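PDB 2WAD: penicillin-binding protein 2B from Streptococcus pneumoniae, which probably forms peptide cross-links between adjacent glycan strands of cell-wall peptidoglycan, as a penicillin-binding transpeptidase of the elongasome. Local coordinates for residues N329-N334 with N654-K659; G335-S340 with V649-N654. All blocks are in the same frame, centred on the assembly; numbering follows the deposited sequence.

How the contacts relate
Both contacts belong to the transpeptidase domain and lie side by side, their centres about 7 Å apart. The chain runs through helix 314-334 (contact 1), then the turns at 335-340 (contact 2) leading into strand 342-348; some 300 residues later, strand 645-650 and its exit, 649-654 (contact 2), continue into the loop 654-659 (contact 1) before helix 661-676. Contact 2 is enclosed within contact 1 along the sequence, and Asn654 serves both, while Ala337 probably bonds back to the helix and Gly336 to loop 654-659. Strands 342-348 and 645-650 are antiparallel neighbours in the six-stranded sheet, so the contacts join the connections at one end of that pair, where early and late parts of the domain meet.

Contact 1. Residues N329-N334 with N654-K659; sequences NSELGN and NTNLTK. Unlike the reference sequence in segment 329-334: Gly333 (reference Glu). Unlike the reference sequence in segment 654-659: Lys659 (reference Asn).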
ATOM      1  N   ASN A 329      22.748   1.369  11.886  1.00 34.30           N
ATOM      2  CA  ASN A 329      23.461   0.960  13.099  1.00 35.55           C
ATOM      3  C   ASN A 329      24.799   1.663  13.262  1.00 36.57           C
ATOM      4  O   ASN A 329      25.182   2.006  14.371  1.00 35.34           O
ATOM      5  CB  ASN A 329      23.677  -0.561  13.143  1.00 37.57           C
ATOM      6  CG  ASN A 329      22.466  -1.320  13.681  1.00 38.41           C
ATOM      7  OD1 ASN A 329      21.887  -0.971  14.718  1.00 40.83           O
ATOM      8  ND2 ASN A 329      22.075  -2.351  12.968  1.00 33.91           N
ATOM      9  N   SER A 330      25.507   1.886  12.159  1.00 38.16           N
ATOM     10  CA  SER A 330      26.755   2.642  12.214  1.00 41.65           C
ATOM     11  C   SER A 330      26.487   4.055  12.733  1.00 40.84           C
ATOM     12  O   SER A 330      27.186   4.560  13.627  1.00 40.70           O
ATOM     13  CB  SER A 330      27.389   2.681  10.816  1.00 43.17           C
ATOM     14  OG  SER A 330      28.752   3.054  10.889  1.00 48.93           O
ATOM     15  N   GLU A 331      25.441   4.690  12.207  1.00 40.52           N
ATOM     16  CA  GLU A 331      25.112   6.049  12.648  1.00 37.58           C
ATOM     17  C   GLU A 331      24.592   6.076  14.079  1.00 37.78           C
ATOM     18  O   GLU A 331      24.716   7.083  14.769  1.00 37.97           O
ATOM     19  CB  GLU A 331      24.122   6.713  11.696  1.00 36.20           C
ATOM     20  CG  GLU A 331      24.688   6.934  10.314  1.00 33.66           C
ATOM     21  CD  GLU A 331      25.753   8.018  10.283  1.00 43.20           C
ATOM     22  OE1 GLU A 331      25.397   9.216  10.352  1.00 44.17           O
ATOM     23  OE2 GLU A 331      26.954   7.669  10.182  1.00 38.63           O
ATOM     24  N   LEU A 332      23.994   4.982  14.538  1.00 38.45           N
ATOM     25  CA  LEU A 332      23.719   4.873  15.969  1.00 39.25           C
ATOM     26  C   LEU A 332      25.010   4.691  16.766  1.00 39.53           C
ATOM     27  O   LEU A 332      25.133   5.191  17.884  1.00 42.53           O
ATOM     28  CB  LEU A 332      22.768   3.726  16.275  1.00 39.37           C
ATOM     29  CG  LEU A 332      21.271   3.886  16.013  1.00 45.22           C
ATOM     30  CD1 LEU A 332      20.512   2.615  16.409  1.00 40.96           C
ATOM     31  CD2 LEU A 332      20.731   5.093  16.740  1.00 43.00           C
ATOM     32  N   GLY A 333      25.966   3.993  16.164  1.00 39.55           N
ATOM     33  CA  GLY A 333      27.254   3.683  16.781  1.00 39.67           C
ATOM     34  C   GLY A 333      27.990   4.965  17.124  1.00 40.79           C
ATOM     35  O   GLY A 333      28.527   5.097  18.220  1.00 38.80           O
ATOM     36  N   ASN A 334      27.996   5.928  16.202  1.00 41.40           N
ATOM     37  CA  ASN A 334      28.743   7.160  16.425  1.00 41.08           C
ATOM     38  C   ASN A 334      27.887   8.272  17.002  1.00 42.22           C
ATOM     39  O   ASN A 334      28.410   9.336  17.319  1.00 44.49           O
ATOM     40  CB  ASN A 334      29.427   7.635  15.144  1.00 41.48           C
ATOM     41  CG  ASN A 334      28.422   7.985  14.051  1.00 45.26           C
ATOM     42  OD1 ASN A 334      27.381   8.609  14.312  1.00 41.39           O
ATOM     43  ND2 ASN A 334      28.724   7.561  12.829  1.00 36.33           N
ATOM     44  N   ASN A 654      19.609  13.248  11.450  1.00 39.30           N
ATOM     45  CA  ASN A 654      20.961  12.744  11.625  1.00 41.97           C
ATOM     46  C   ASN A 654      21.839  13.970  11.865  1.00 45.86           C
ATOM     47  O   ASN A 654      21.880  14.876  11.038  1.00 46.38           O
ATOM     48  CB  ASN A 654      21.414  11.938  10.392  1.00 40.74           C
ATOM     49  CG  ASN A 654      22.782  11.272  10.579  1.00 43.48           C
ATOM     50  OD1 ASN A 654      23.722  11.899  11.073  1.00 42.95           O
ATOM     51  ND2 ASN A 654      22.889   9.993  10.206  1.00 36.90           N
ATOM     52  N   THR A 655      22.487  14.025  13.023  1.00 49.51           N
ATOM     53  CA  THR A 655      23.245  15.209  13.430  1.00 53.61           C
ATOM     54  C   THR A 655      24.711  15.146  12.996  1.00 57.18           C
ATOM     55  O   THR A 655      25.479  16.062  13.281  1.00 59.30           O
ATOM     56  CB  THR A 655      23.184  15.474  14.979  1.00 53.34           C
ATOM     57  OG1 THR A 655      23.555  14.294  15.703  1.00 51.77           O
ATOM     58  CG2 THR A 655      21.797  15.902  15.441  1.00 50.69           C
ATOM     59  N   ASN A 656      25.120  14.085  12.308  1.00 60.60           N
ATOM     60  CA  ASN A 656      26.483  14.027  11.775  1.00 65.34           C
ATOM     61  C   ASN A 656      26.870  15.129  10.789  1.00 67.75           C
ATOM     62  O   ASN A 656      26.431  15.130   9.632  1.00 66.44           O
ATOM     63  CB  ASN A 656      26.743  12.682  11.104  1.00 64.60           C
ATOM     64  CG  ASN A 656      27.451  11.731  12.014  1.00 66.71           C
ATOM     65  OD1 ASN A 656      27.739  12.072  13.158  1.00 73.00           O
ATOM     66  ND2 ASN A 656      27.736  10.531  11.526  1.00 68.25           N
ATOM     67  N   LEU A 657      27.742  16.031  11.226  1.00 73.02           N
ATOM     68  CA  LEU A 657      28.160  17.151  10.374  1.00 77.60           C
ATOM     69  C   LEU A 657      29.533  16.920   9.727  1.00 78.92           C
ATOM     70  O   LEU A 657      29.966  17.700   8.866  1.00 79.47           O
ATOM     71  CB  LEU A 657      28.065  18.500  11.116  1.00 78.40           C
ATOM     72  CG  LEU A 657      28.884  18.770  12.386  1.00 81.79           C
ATOM     73  CD1 LEU A 657      30.260  19.356  12.040  1.00 87.81           C
ATOM     74  CD2 LEU A 657      28.149  19.706  13.348  1.00 81.03           C
ATOM     75  N   THR A 658      30.188  15.825  10.120  1.00 78.40           N
ATOM     76  CA  THR A 658      31.475  15.432   9.544  1.00 76.73           C
ATOM     77  C   THR A 658      31.423  14.479   8.336  1.00 74.24           C
ATOM     78  O   THR A 658      32.315  14.506   7.489  1.00 74.61           O
ATOM     79  CB  THR A 658      32.475  14.938  10.625  1.00 78.38           C
ATOM     80  OG1 THR A 658      32.217  13.567  10.962  1.00 78.09           O
ATOM     81  CG2 THR A 658      32.393  15.811  11.882  1.00 78.20           C
ATOM     82  N   LYS A 659      30.396  13.642   8.230  1.00 69.45           N
ATOM     83  CA  LYS A 659      30.146  12.977   6.953  1.00 66.61           C
ATOM     84  C   LYS A 659      28.651  12.776   6.697  1.00 63.37           C
ATOM     85  O   LYS A 659      27.903  12.500   7.629  1.00 64.61           O
ATOM     86  CB  LYS A 659      30.898  11.648   6.860  1.00 67.39           C
ATOM     87  CG  LYS A 659      30.346  10.573   7.778  1.00 68.20           C
ATOM     88  CD  LYS A 659      30.846   9.183   7.408  1.00 71.05           C
ATOM     89  CE  LYS A 659      30.684   8.242   8.596  1.00 72.92           C
ATOM     90  NZ  LYS A 659      29.648   8.786   9.533  1.00 78.37           N
TER
HETATM   91  O   HOH W   1      25.557  10.956   8.073  1.00 49.39           O
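Glu331, on the last turns of helix 314-334, sends its carboxylate into a group of amide and ammonium donors offered by the loop 654-659. Asn654 ND2 gives Glu331 OE1 a short bond of 2.6 Å, fairly straight at 160°; it reaches the anti lone pair, and the carboxylate and amide lie nearly coplanar. The other oxygen is gripped differently: Lys659 NZ forms a salt bridge to Glu331 OE2 at 3.0 Å, on the syn side. Asn334, one turn further along the helix, adds a bond from its ND2 to Glu331 OE2 of 3.2 Å, but descends on it from above the carboxylate plane. Between these groups lies the amide of Asn656, its plane steeply inclined to the carboxylate, with ND2 2.9 Å from Glu331 OE1 and weakly bonded to Asn334 OD1, whose stronger partner is the backbone N of Gly336.

In the second shell, Asn654 OD1 accepts from the backbone N of Asn656 at 2.9 Å, closing an Asx turn that fixes the rotation of the amide facing Glu331. A water donates to both Glu331 OE1 (2.9 Å) and Lys659 O, tying the carboxylate to the loop backbone as well. The bend of the Glu331 chain at chi2 (-71°) brings the acid round to these donors, which would be expected to stabilise its negative charge. Asn654 and Glu331 are buried, whereas Lys659 and Asn334 lie at the exposed margin. The contact fastens the C-terminal end of helix 314-334 to the loop linking strand 645-650 with helix 661-676.

Contact 2. Residues G335-S340 with V649-N654; sequences GGAKYS and VVFPHN. With ZN (zinc ion), chain E.
In the penicillin-binding transpeptidase fold, which places helices against an antiparallel sheet, this contact joins two connections of the six-stranded sheet: the two overlapping type I turns of 335-340, between helix 314-334 and strand 342-348, and the chain leaving strand 645-650. Ser340 supplies the direct hydrogen bond. With chi1 at 176°, Ser340 OG is turned away from the serine's own N and meets Pro652 O at 2.6 Å, within the carbonyl plane. Ser340 OG also stands at the edge of the Phe651 ring, 3.5 Å from its CE1, and the methyl of Ala337 reaches that edge too. One face of the ring carries Asn654 ND2, displaced toward the rim and hydrogen-bonded to Glu331 OE1, while Phe328 and side chains of helix 661-676 also pack on Phe651.

Backbone atoms complete the join. The CA-H of Asn654 points at Gly336 O, with 3.3 Å between Asn654 CA and that oxygen. A water links three backbone groups by donating to Gly336 O and His653 O and accepting from the N of Tyr339 (2.8 Å), bridging the turns to the strand exit. Beyond this junction, CB of His653 rests near Tyr339 O, while its imidazole extends to a zinc ion, bound through NE2 at 2.0 Å, with two waters each 2.2 Å from the metal.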
ATOM      1  N   GLY A 335      26.584   8.024  17.159  1.00 43.41           N
ATOM      2  CA  GLY A 335      25.700   8.956  17.859  1.00 41.42           C
ATOM      3  C   GLY A 335      24.844   9.825  16.947  1.00 43.24           C
ATOM      4  O   GLY A 335      23.895  10.467  17.402  1.00 42.71           O
ATOM      5  N   GLY A 336      25.157   9.842  15.652  1.00 43.63           N
ATOM      6  CA  GLY A 336      24.448  10.723  14.723  1.00 42.36           C
ATOM      7  C   GLY A 336      22.971  10.407  14.568  1.00 42.53           C
ATOM      8  O   GLY A 336      22.161  11.290  14.277  1.00 43.73           O
ATOM      9  N   ALA A 337      22.608   9.145  14.756  1.00 39.62           N
ATOM     10  CA  ALA A 337      21.229   8.727  14.507  1.00 39.21           C
ATOM     11  C   ALA A 337      20.385   8.622  15.775  1.00 39.52           C
ATOM     12  O   ALA A 337      19.292   8.064  15.740  1.00 37.04           O
ATOM     13  CB  ALA A 337      21.211   7.410  13.750  1.00 37.70           C
ATOM     14  N   LYS A 338      20.890   9.168  16.881  1.00 40.44           N
ATOM     15  CA  LYS A 338      20.287   8.946  18.191  1.00 40.45           C
ATOM     16  C   LYS A 338      18.799   9.323  18.260  1.00 42.71           C
ATOM     17  O   LYS A 338      17.986   8.584  18.827  1.00 41.32           O
ATOM     18  CB  LYS A 338      21.067   9.726  19.246  1.00 37.98           C
ATOM     19  CG  LYS A 338      20.558   9.505  20.665  1.00 46.11           C
ATOM     20  CD  LYS A 338      21.333  10.389  21.642  1.00 55.59           C
ATOM     21  CE  LYS A 338      20.767  10.330  23.064  1.00 61.49           C
ATOM     22  NZ  LYS A 338      21.679   9.657  24.035  1.00 58.99           N
ATOM     23  N   TYR A 339      18.456  10.486  17.712  1.00 42.31           N
ATOM     24  CA  TYR A 339      17.063  10.940  17.668  1.00 43.34           C
ATOM     25  C   TYR A 339      16.410  10.824  16.303  1.00 40.48           C
ATOM     26  O   TYR A 339      15.407  11.480  16.070  1.00 39.15           O
ATOM     27  CB  TYR A 339      16.972  12.390  18.135  1.00 46.37           C
ATOM     28  CG  TYR A 339      17.526  12.531  19.530  1.00 50.07           C
ATOM     29  CD1 TYR A 339      16.886  11.927  20.601  1.00 54.42           C
ATOM     30  CD2 TYR A 339      18.716  13.201  19.764  1.00 53.25           C
ATOM     31  CE1 TYR A 339      17.391  12.018  21.879  1.00 58.81           C
ATOM     32  CE2 TYR A 339      19.242  13.290  21.038  1.00 60.11           C
ATOM     33  CZ  TYR A 339      18.566  12.700  22.094  1.00 65.82           C
ATOM     34  OH  TYR A 339      19.060  12.771  23.381  1.00 70.87           O
ATOM     35  N   SER A 340      16.986  10.005  15.422  1.00 38.47           N
ATOM     36  CA  SER A 340      16.435   9.738  14.096  1.00 36.40           C
ATOM     37  C   SER A 340      15.359   8.657  14.155  1.00 35.66           C
ATOM     38  O   SER A 340      15.597   7.577  14.701  1.00 37.51           O
ATOM     39  CB  SER A 340      17.566   9.334  13.145  1.00 30.28           C
ATOM     40  OG  SER A 340      17.046   8.986  11.874  1.00 37.12           O
ATOM     41  N   VAL A 649      16.521   8.648  -0.816  1.00 30.53           N
ATOM     42  CA  VAL A 649      16.961   8.150   0.475  1.00 32.57           C
ATOM     43  C   VAL A 649      16.592   9.215   1.476  1.00 31.78           C
ATOM     44  O   VAL A 649      16.893  10.385   1.267  1.00 33.12           O
ATOM     45  CB  VAL A 649      18.492   7.866   0.522  1.00 32.61           C
ATOM     46  CG1 VAL A 649      18.907   7.593   1.984  1.00 32.22           C
ATOM     47  CG2 VAL A 649      18.840   6.684  -0.405  1.00 28.16           C
ATOM     48  N   VAL A 650      15.906   8.801   2.533  1.00 31.54           N
ATOM     49  CA  VAL A 650      15.372   9.751   3.500  1.00 31.78           C
ATOM     50  C   VAL A 650      15.889   9.305   4.859  1.00 34.00           C
ATOM     51  O   VAL A 650      15.590   8.207   5.311  1.00 34.82           O
ATOM     52  CB  VAL A 650      13.813   9.768   3.481  1.00 32.01           C
ATOM     53  CG1 VAL A 650      13.279  10.697   4.558  1.00 31.07           C
ATOM     54  CG2 VAL A 650      13.299  10.203   2.066  1.00 31.82           C
ATOM     55  N   PHE A 651      16.696  10.146   5.490  1.00 33.69           N
ATOM     56  CA  PHE A 651      17.361   9.781   6.738  1.00 33.75           C
ATOM     57  C   PHE A 651      17.238  10.990   7.643  1.00 32.52           C
ATOM     58  O   PHE A 651      18.120  11.845   7.657  1.00 32.11           O
ATOM     59  CB  PHE A 651      18.853   9.515   6.471  1.00 35.26           C
ATOM     60  CG  PHE A 651      19.542   8.725   7.567  1.00 34.27           C
ATOM     61  CD1 PHE A 651      19.233   8.945   8.889  1.00 34.81           C
ATOM     62  CD2 PHE A 651      20.510   7.768   7.259  1.00 33.89           C
ATOM     63  CE1 PHE A 651      19.850   8.226   9.907  1.00 39.01           C
ATOM     64  CE2 PHE A 651      21.144   7.037   8.269  1.00 32.86           C
ATOM     65  CZ  PHE A 651      20.814   7.276   9.601  1.00 31.07           C
ATOM     66  N   PRO A 652      16.133  11.084   8.387  1.00 33.71           N
ATOM     67  CA  PRO A 652      15.831  12.312   9.116  1.00 33.44           C
ATOM     68  C   PRO A 652      16.592  12.471  10.445  1.00 34.34           C
ATOM     69  O   PRO A 652      16.953  11.496  11.084  1.00 34.71           O
ATOM     70  CB  PRO A 652      14.330  12.188   9.381  1.00 32.96           C
ATOM     71  CG  PRO A 652      14.038  10.714   9.296  1.00 34.68           C
ATOM     72  CD  PRO A 652      15.038  10.093   8.426  1.00 33.77           C
ATOM     73  N   HIS A 653      16.838  13.711  10.839  1.00 35.78           N
ATOM     74  CA  HIS A 653      17.439  14.073  12.117  1.00 37.15           C
ATOM     75  C   HIS A 653      18.728  13.332  12.439  1.00 39.31           C
ATOM     76  O   HIS A 653      18.917  12.834  13.542  1.00 40.76           O
ATOM     77  CB  HIS A 653      16.401  13.983  13.237  1.00 36.85           C
ATOM     78  CG  HIS A 653      15.182  14.808  12.966  1.00 33.83           C
ATOM     79  ND1 HIS A 653      15.235  16.183  12.880  1.00 37.90           N
ATOM     80  CD2 HIS A 653      13.893  14.463  12.727  1.00 33.58           C
ATOM     81  CE1 HIS A 653      14.027  16.655  12.612  1.00 35.48           C
ATOM     82  NE2 HIS A 653      13.199  15.634  12.491  1.00 38.03           N
ATOM     83  N   ASN A 654      19.609  13.248  11.450  1.00 39.30           N
ATOM     84  CA  ASN A 654      20.961  12.744  11.625  1.00 41.97           C
ATOM     85  C   ASN A 654      21.839  13.970  11.865  1.00 45.86           C
ATOM     86  O   ASN A 654      21.880  14.876  11.038  1.00 46.38           O
ATOM     87  CB  ASN A 654      21.414  11.938  10.392  1.00 40.74           C
ATOM     88  CG  ASN A 654      22.782  11.272  10.579  1.00 43.48           C
ATOM     89  OD1 ASN A 654      23.722  11.899  11.073  1.00 42.95           O
ATOM     90  ND2 ASN A 654      22.889   9.993  10.206  1.00 36.90           N
TER
HETATM   91 ZN    ZN E 701      11.445  15.534  11.521  1.00 57.20          ZN
HETATM   92  O   HOH W   2      19.838  12.348  16.131  1.00 41.59           O
HETATM   93  O   HOH W   3      10.286  13.993  12.659  1.00 36.17           O
HETATM   94  O   HOH W   4      11.440  14.908   9.411  1.00 20.95           O